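Local coordinates for heme peroxidase (Bacteroides thetaiotaomicron, PDB 2GVK), which probably acts as a heme peroxidase of the dye-decolorizing (DyP) family, using hydrogen peroxide to oxidise dyes and other substrates, at residues A[154-159]-A[206-211]; A[212-215]-A[220-223]; A[225-228]-A[232-235]. All blocks are in the same frame, centred on the assembly; numbering follows the deposited sequence.

Contact 1 (A[154-159]-A[206-211])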
loop_
_atom_site.group_PDB
_atom_site.type_symbol
_atom_site.label_atom_id
_atom_site.label_comp_id
_atom_site.label_asym_id
_atom_site.label_seq_id
_atom_site.Cartn_x
_atom_site.Cartn_y
_atom_site.Cartn_z
ATOM N N ILE A 154 17.799 15.948 -14.323
ATOM C CA ILE A 154 18.835 16.904 -13.856
ATOM C C ILE A 154 18.781 17.141 -12.317
ATOM O O ILE A 154 19.522 17.961 -11.788
ATOM C CB ILE A 154 18.711 18.259 -14.583
ATOM C CG1 ILE A 154 17.259 18.772 -14.474
ATOM C CG2 ILE A 154 19.126 18.108 -16.002
ATOM C CD1 ILE A 154 17.127 20.213 -14.582
ATOM N N GLY A 155 17.870 16.455 -11.632
ATOM C CA GLY A 155 17.868 16.409 -10.163
ATOM C C GLY A 155 17.076 17.479 -9.483
ATOM O O GLY A 155 17.235 17.702 -8.292
ATOM N N PHE A 156 16.253 18.178 -10.253
ATOM C CA PHE A 156 15.367 19.192 -9.739
ATOM C C PHE A 156 13.948 18.724 -9.938
ATOM O O PHE A 156 13.615 18.187 -10.963
ATOM C CB PHE A 156 15.558 20.507 -10.506
ATOM C CG PHE A 156 16.708 21.320 -10.032
ATOM C CD1 PHE A 156 18.018 20.955 -10.340
ATOM C CD2 PHE A 156 16.500 22.472 -9.299
ATOM C CE1 PHE A 156 19.079 21.725 -9.921
ATOM C CE2 PHE A 156 17.563 23.247 -8.896
ATOM C CZ PHE A 156 18.854 22.854 -9.175
ATOM N N VAL A 157 13.107 18.964 -8.957
ATOM C CA VAL A 157 11.694 18.666 -9.091
ATOM C C VAL A 157 11.125 19.444 -10.243
ATOM O O VAL A 157 11.448 20.630 -10.440
ATOM C CB VAL A 157 10.928 19.021 -7.794
ATOM C CG1 VAL A 157 9.398 19.013 -8.029
ATOM C CG2 VAL A 157 11.338 18.065 -6.661
ATOM N N ASP A 158 10.317 18.793 -11.048
ATOM C CA ASP A 158 9.673 19.435 -12.163
ATOM C C ASP A 158 8.149 19.278 -12.075
ATOM O O ASP A 158 7.650 18.287 -11.510
ATOM C CB ASP A 158 10.165 18.826 -13.461
ATOM C CG ASP A 158 9.628 19.544 -14.669
ATOM O OD1 ASP A 158 9.949 20.739 -14.838
ATOM O OD2 ASP A 158 8.884 18.921 -15.447
ATOM N N GLY A 159 7.429 20.253 -12.597
ATOM C CA GLY A 159 5.974 20.170 -12.679
ATOM C C GLY A 159 5.219 20.998 -11.647
ATOM O O GLY A 159 4.012 21.067 -11.704
ATOM N N GLU A 206 24.450 25.987 -6.428
ATOM C CA GLU A 206 23.966 27.318 -6.441
ATOM C C GLU A 206 23.842 27.854 -7.915
ATOM O O GLU A 206 22.894 28.527 -8.244
ATOM C CB GLU A 206 24.851 28.199 -5.561
ATOM C CG GLU A 206 24.725 27.864 -3.996
ATOM C CD GLU A 206 25.317 26.456 -3.578
ATOM O OE1 GLU A 206 26.342 25.991 -4.216
ATOM O OE2 GLU A 206 24.773 25.859 -2.568
ATOM N N GLN A 207 24.770 27.452 -8.792
ATOM C CA GLN A 207 24.686 27.824 -10.213
ATOM C C GLN A 207 23.565 27.036 -10.912
ATOM O O GLN A 207 22.851 27.577 -11.751
ATOM C CB GLN A 207 26.028 27.593 -10.933
ATOM C CG GLN A 207 27.181 28.489 -10.429
ATOM C CD GLN A 207 28.513 28.209 -11.152
ATOM O OE1 GLN A 207 28.530 27.674 -12.264
ATOM N NE2 GLN A 207 29.625 28.577 -10.515
ATOM N N GLN A 208 23.394 25.764 -10.529
ATOM C CA GLN A 208 22.303 24.956 -11.082
ATOM C C GLN A 208 20.961 25.608 -10.746
ATOM O O GLN A 208 20.057 25.636 -11.566
ATOM C CB GLN A 208 22.319 23.526 -10.534
ATOM C CG GLN A 208 23.436 22.651 -11.065
ATOM C CD GLN A 208 23.350 21.233 -10.533
ATOM O OE1 GLN A 208 22.569 20.950 -9.630
ATOM N NE2 GLN A 208 24.176 20.334 -11.079
ATOM N N GLU A 209 20.838 26.124 -9.523
ATOM C CA GLU A 209 19.604 26.791 -9.092
ATOM C C GLU A 209 19.316 28.053 -9.908
ATOM O O GLU A 209 18.150 28.386 -10.167
ATOM C CB GLU A 209 19.684 27.125 -7.602
ATOM C CG GLU A 209 19.639 25.877 -6.720
ATOM C CD GLU A 209 19.788 26.177 -5.248
ATOM O OE1 GLU A 209 20.425 27.200 -4.902
ATOM O OE2 GLU A 209 19.328 25.347 -4.430
ATOM N N LYS A 210 20.380 28.732 -10.341
ATOM C CA LYS A 210 20.243 29.934 -11.177
ATOM C C LYS A 210 19.844 29.575 -12.595
ATOM O O LYS A 210 19.178 30.351 -13.270
ATOM C CB LYS A 210 21.528 30.729 -11.178
ATOM C CG LYS A 210 21.796 31.379 -9.827
ATOM C CD LYS A 210 22.893 32.338 -9.848
ATOM C CE LYS A 210 23.055 32.974 -8.462
ATOM N NZ LYS A 210 21.694 33.344 -7.858
ATOM N N VAL A 211 20.260 28.400 -13.053
ATOM C CA VAL A 211 19.828 27.900 -14.352
ATOM C C VAL A 211 18.316 27.514 -14.351
ATOM O O VAL A 211 17.595 27.773 -15.309
ATOM C CB VAL A 211 20.673 26.663 -14.792
ATOM C CG1 VAL A 211 20.106 26.054 -16.071
ATOM C CG2 VAL A 211 22.130 27.047 -14.968
#
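Phe-156 meets helix 205-212 with the far end of its ring, and all of the contact passes through this one side chain. Van der Waals packing comes first. CG lies anti to the carbonyl carbon (chi1 -82°), which sends the ring out from its loop toward the helix. There CZ rests 3.8 Å from CB of Gln-208 and 4.0 Å from CG of Glu-209. The latter methylene lies in the plane of the ring, at its edge, so the phenyl butts against the start of the glutamate chain while the carboxylate is turned 72° from the ring plane.

The polar contribution is indirect. OE1 of Gln-208 comes to the ring edge, 3.6 Å from CE1 of Phe-156, with the amide plane inclined by 60° to the ring; no hydrogen bond crosses between the segments. The amide is satisfied elsewhere: OE1 accepts from Lys-216 NZ and NE2 donates to the backbone oxygen of Trp-200, a pair of bonds that should fix which way the amide faces. Glu-209 OE2 likewise takes the backbone N-H of Lys-216, and Trp-200 NE1 reaches back to Ile-154 O.

The buried phenyl thus ties helix 205-212 to the loop that follows strand 136-145. Residues 155-159 of that loop read Gly-Phe-Val-Asp-Gly, matching the GXXDG signature of DyP-type peroxidases, whose aspartate in relatives lies on the distal side of the heme.

Contact 2 (A[212-215]-A[220-223])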
loop_
_atom_site.group_PDB
_atom_site.type_symbol
_atom_site.label_atom_id
_atom_site.label_comp_id
_atom_site.label_asym_id
_atom_site.label_seq_id
_atom_site.Cartn_x
_atom_site.Cartn_y
_atom_site.Cartn_z
ATOM N N ILE A 212 17.852 26.935 -13.245
ATOM C CA ILE A 212 16.494 26.421 -13.158
ATOM C C ILE A 212 15.510 27.489 -12.658
ATOM O O ILE A 212 14.435 27.658 -13.226
ATOM C CB ILE A 212 16.429 25.194 -12.225
ATOM C CG1 ILE A 212 17.328 24.071 -12.755
ATOM C CG2 ILE A 212 14.983 24.712 -12.051
ATOM C CD1 ILE A 212 16.991 23.593 -14.149
ATOM N N GLY A 213 15.920 28.237 -11.648
ATOM C CA GLY A 213 15.063 29.257 -11.040
ATOM C C GLY A 213 14.328 28.793 -9.776
ATOM O O GLY A 213 13.445 29.490 -9.283
ATOM N N ARG A 214 14.683 27.601 -9.272
ATOM C CA ARG A 214 14.126 27.081 -8.018
ATOM C C ARG A 214 15.250 26.465 -7.195
ATOM O O ARG A 214 16.307 26.123 -7.732
ATOM C CB ARG A 214 13.034 26.007 -8.290
ATOM C CG ARG A 214 11.997 26.398 -9.341
ATOM C CD ARG A 214 10.896 25.367 -9.461
ATOM N NE ARG A 214 10.039 25.373 -8.282
ATOM C CZ ARG A 214 8.920 26.092 -8.159
ATOM N NH1 ARG A 214 8.489 26.853 -9.164
ATOM N NH2 ARG A 214 8.222 26.042 -7.031
ATOM N N HIS A 215 15.025 26.324 -5.892
ATOM C CA HIS A 215 16.004 25.682 -5.018
ATOM C C HIS A 215 15.988 24.170 -5.210
ATOM O O HIS A 215 14.925 23.563 -5.436
ATOM C CB HIS A 215 15.740 26.052 -3.574
ATOM C CG HIS A 215 16.033 27.480 -3.263
ATOM N ND1 HIS A 215 17.311 27.941 -3.030
ATOM C CD2 HIS A 215 15.222 28.564 -3.183
ATOM C CE1 HIS A 215 17.269 29.240 -2.789
ATOM N NE2 HIS A 215 16.016 29.644 -2.883
ATOM N N VAL A 220 11.554 25.433 -3.610
ATOM C CA VAL A 220 11.051 26.797 -3.448
ATOM C C VAL A 220 11.590 27.688 -4.564
ATOM O O VAL A 220 12.767 27.654 -4.881
ATOM C CB VAL A 220 11.442 27.388 -2.067
ATOM C CG1 VAL A 220 11.052 28.854 -1.968
ATOM C CG2 VAL A 220 10.780 26.577 -0.930
ATOM N N GLU A 221 10.702 28.451 -5.182
ATOM C CA GLU A 221 11.077 29.325 -6.276
ATOM C C GLU A 221 12.050 30.378 -5.790
ATOM O O GLU A 221 11.914 30.879 -4.679
ATOM C CB GLU A 221 9.823 29.997 -6.845
ATOM C CG GLU A 221 10.027 30.663 -8.155
ATOM C CD GLU A 221 8.796 31.476 -8.596
ATOM O OE1 GLU A 221 7.725 31.353 -7.947
ATOM O OE2 GLU A 221 8.911 32.238 -9.567
ATOM N N LEU A 222 13.083 30.670 -6.579
ATOM C CA LEU A 222 14.001 31.757 -6.247
ATOM C C LEU A 222 13.239 33.078 -6.206
ATOM O O LEU A 222 12.283 33.268 -6.939
ATOM C CB LEU A 222 15.145 31.848 -7.272
ATOM C CG LEU A 222 16.457 31.118 -6.940
ATOM C CD1 LEU A 222 16.218 29.648 -6.656
ATOM C CD2 LEU A 222 17.449 31.283 -8.081
ATOM N N SER A 223 13.680 33.983 -5.349
ATOM C CA SER A 223 13.089 35.305 -5.287
ATOM C C SER A 223 13.400 36.049 -6.576
ATOM O O SER A 223 14.373 35.741 -7.255
ATOM C CB SER A 223 13.654 36.077 -4.122
ATOM O OG SER A 223 15.018 36.398 -4.351
HETATM O O HOH W 1 15.866 33.047 -3.316
#
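His-215 and Val-220 are joined by a backbone bond of 2.8 Å from His-215 N to Val-220 O, nearly straight at 167°. A second bond runs the other way, from Leu-222 N to Gly-213 O at 3.0 Å. The same Val-220 oxygen also has the imidazole at close range: CD2 of His-215 approaches it to 3.1 Å, with the oxygen near the ring plane, at the edge.

Between the two bonds, Arg-214 and Glu-221 form a non-hydrogen-bonded antiparallel pair, a single beta bridge that closes the loop 213-222 just after helix 205-212. Gly-213 makes the turn out of that helix with positive phi (97°), where a CB would collide with the preceding carbonyl oxygen.

The charged ends are matched mainly outside the bridge. Arg-214 NE forms a salt bridge with Asp-219 OD1. The arginine chain bends at chi3 (70°), and this bend helps to lay one face of its guanidinium over the backbone nitrogen of Glu-221, 3.9 Å from NH2. Glu-221 OE2 pairs with Lys-227 NZ, while its OE1 stays 4.7 Å from Arg-214 NH1, not in contact, though the opposite charges may still attract weakly.

Leu-222 has two conformers. In the one described, CD1 sits over the face of the His-215 ring, 3.8 Å from its centroid, a CH-pi contact almost along the ring normal. Beyond the ring, a water accepts from Ser-223 N at 3.1 Å and has a weak, longer bond with His-215 NE2, linking that nitrogen to the chain beyond Leu-222.

Contact 3 (A[225-228]-A[232-235]). With EDO (1,2-ethanediol), chain H.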
loop_
_atom_site.group_PDB
_atom_site.type_symbol
_atom_site.label_atom_id
_atom_site.label_comp_id
_atom_site.label_asym_id
_atom_site.label_seq_id
_atom_site.Cartn_x
_atom_site.Cartn_y
_atom_site.Cartn_z
ATOM N N GLU A 225 14.722 38.863 -6.889
ATOM C CA GLU A 225 16.063 39.413 -6.746
ATOM C C GLU A 225 17.141 38.378 -7.060
ATOM O O GLU A 225 18.193 38.713 -7.607
ATOM C CB GLU A 225 16.264 39.965 -5.328
ATOM C CG GLU A 225 17.675 40.494 -5.057
ATOM N N GLU A 226 16.880 37.119 -6.724
ATOM C CA GLU A 226 17.867 36.073 -6.922
ATOM C C GLU A 226 17.744 35.372 -8.285
ATOM O O GLU A 226 18.710 34.851 -8.796
ATOM C CB GLU A 226 17.772 35.045 -5.797
ATOM C CG GLU A 226 18.354 35.544 -4.462
ATOM C CD GLU A 226 19.849 35.951 -4.575
ATOM O OE1 GLU A 226 20.671 35.115 -5.044
ATOM O OE2 GLU A 226 20.193 37.108 -4.193
ATOM N N LYS A 227 16.566 35.387 -8.859
ATOM C CA LYS A 227 16.319 34.650 -10.095
ATOM C C LYS A 227 16.768 35.427 -11.330
ATOM O O LYS A 227 16.237 36.487 -11.613
ATOM C CB LYS A 227 14.839 34.315 -10.233
ATOM C CG LYS A 227 14.560 33.300 -11.325
ATOM C CD LYS A 227 13.119 33.267 -11.719
ATOM C CE LYS A 227 12.245 32.841 -10.595
ATOM N NZ LYS A 227 10.874 32.590 -11.077
ATOM N N PRO A 228 17.709 34.861 -12.100
ATOM C CA PRO A 228 18.134 35.491 -13.357
ATOM C C PRO A 228 17.042 35.469 -14.410
ATOM O O PRO A 228 16.184 34.567 -14.412
ATOM C CB PRO A 228 19.313 34.632 -13.806
ATOM C CG PRO A 228 19.626 33.729 -12.636
ATOM C CD PRO A 228 18.422 33.602 -11.846
ATOM N N HIS A 232 15.281 28.883 -16.449
ATOM C CA HIS A 232 14.293 28.073 -17.150
ATOM C C HIS A 232 12.868 28.434 -16.753
ATOM O O HIS A 232 11.996 28.542 -17.603
ATOM C CB HIS A 232 14.547 26.595 -16.874
ATOM C CG HIS A 232 13.575 25.687 -17.539
ATOM N ND1 HIS A 232 13.507 25.543 -18.908
ATOM C CD2 HIS A 232 12.670 24.817 -17.022
ATOM C CE1 HIS A 232 12.580 24.652 -19.206
ATOM N NE2 HIS A 232 12.054 24.203 -18.079
ATOM N N ASN A 233 12.623 28.606 -15.469
ATOM C CA ASN A 233 11.265 28.896 -15.023
ATOM C C ASN A 233 10.884 30.367 -15.225
ATOM O O ASN A 233 9.723 30.703 -15.201
ATOM C CB ASN A 233 11.058 28.481 -13.602
ATOM C CG ASN A 233 11.473 29.489 -12.652
ATOM O OD1 ASN A 233 12.407 30.245 -12.895
ATOM N ND2 ASN A 233 10.771 29.555 -11.530
ATOM N N ALA A 234 11.868 31.233 -15.444
ATOM C CA ALA A 234 11.574 32.599 -15.810
ATOM C C ALA A 234 11.117 32.673 -17.273
ATOM O O ALA A 234 10.111 33.309 -17.582
ATOM C CB ALA A 234 12.776 33.487 -15.587
ATOM N N VAL A 235 11.869 32.042 -18.173
ATOM C CA VAL A 235 11.588 32.189 -19.596
ATOM C C VAL A 235 10.393 31.362 -20.058
ATOM O O VAL A 235 9.745 31.734 -21.009
ATOM C CB VAL A 235 12.838 31.850 -20.509
ATOM C CG1 VAL A 235 14.086 32.660 -20.059
ATOM C CG2 VAL A 235 13.120 30.385 -20.517
HETATM C C1 EDO H . 9.830 23.242 -21.813
HETATM O O1 EDO H . 10.120 22.813 -23.176
HETATM C C2 EDO H . 10.417 22.248 -20.781
HETATM O O2 EDO H . 9.677 22.337 -19.508
#
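Lys-227 and Asn-233 are brought together by their torsions: the lysine has CG opposite the backbone nitrogen (chi1 -167°) and a bend at chi3 (-63°), while CG of Asn-233 is wedged between its own N and carbonyl carbon (chi1 85°), which swings the amide to the lysine. The lysine chain then runs obliquely across the amide. Its CD lies 3.3 Å from Asn-233 OD1, and NZ makes a weak hydrogen bond of 3.3 Å to the same oxygen. NZ also stands 3.1 Å from Asn-233 ND2, a meeting of two donors that adds no bond, so the grip on the amide is poor.

The main partner of the ammonium is Glu-221 OE2, with which it forms a salt bridge. A methionine in place of Lys-227 would probably leave the Glu-221 carboxylate without this positive mate, and the weak bond to Asn-233 OD1 would go with it.

Van der Waals packing is slight: CB of Ala-234 touches CD of Lys-227 at 3.9 Å and the carbonyl oxygen of Pro-228 at 3.8 Å.

His-232 points away from this contact. Its ND1 is hydrogen-bonded to Asp-290 OD2, and NE2 has a weak bond of 3.3 Å to O2 of an ethanediol, probably a crystallisation additive, which lies at the ring edge. A histidine backed by an acidic residue in this way is consistent with the proximal heme ligand of DyP peroxidases, although no heme is present.

Helix 232-235 follows directly on the loop. Its first two backbone nitrogens lie against the end of helix 205-212, bonded to Val-211 and Ile-212, Val-235 O accepts from Asn-279 of helix 270-281, and Asn-248 of strand 245-253 binds the ethanediol.

How the contacts relate
Contact 1 is buried and largely apolar, contact 2 partly buried and dominated by backbone bonds, and contact 3 lies at the surface, where charge and weak polar pairs prevail. All three surround the end of helix 205-212, on one side of the chain's centre. Contacts 1 and 2 meet where Phe-156 CE2 packs 3.3 Å from Arg-214 O and where Ile-154 touches Ile-212. Toward contact 3 the chemistry changes from backbone bonds to charge, with the Glu-221 and Lys-227 pair as the link. By analogy with relatives, the GXXDG loop of contact 1 and His-232 of contact 3 probably face opposite sides of a heme site.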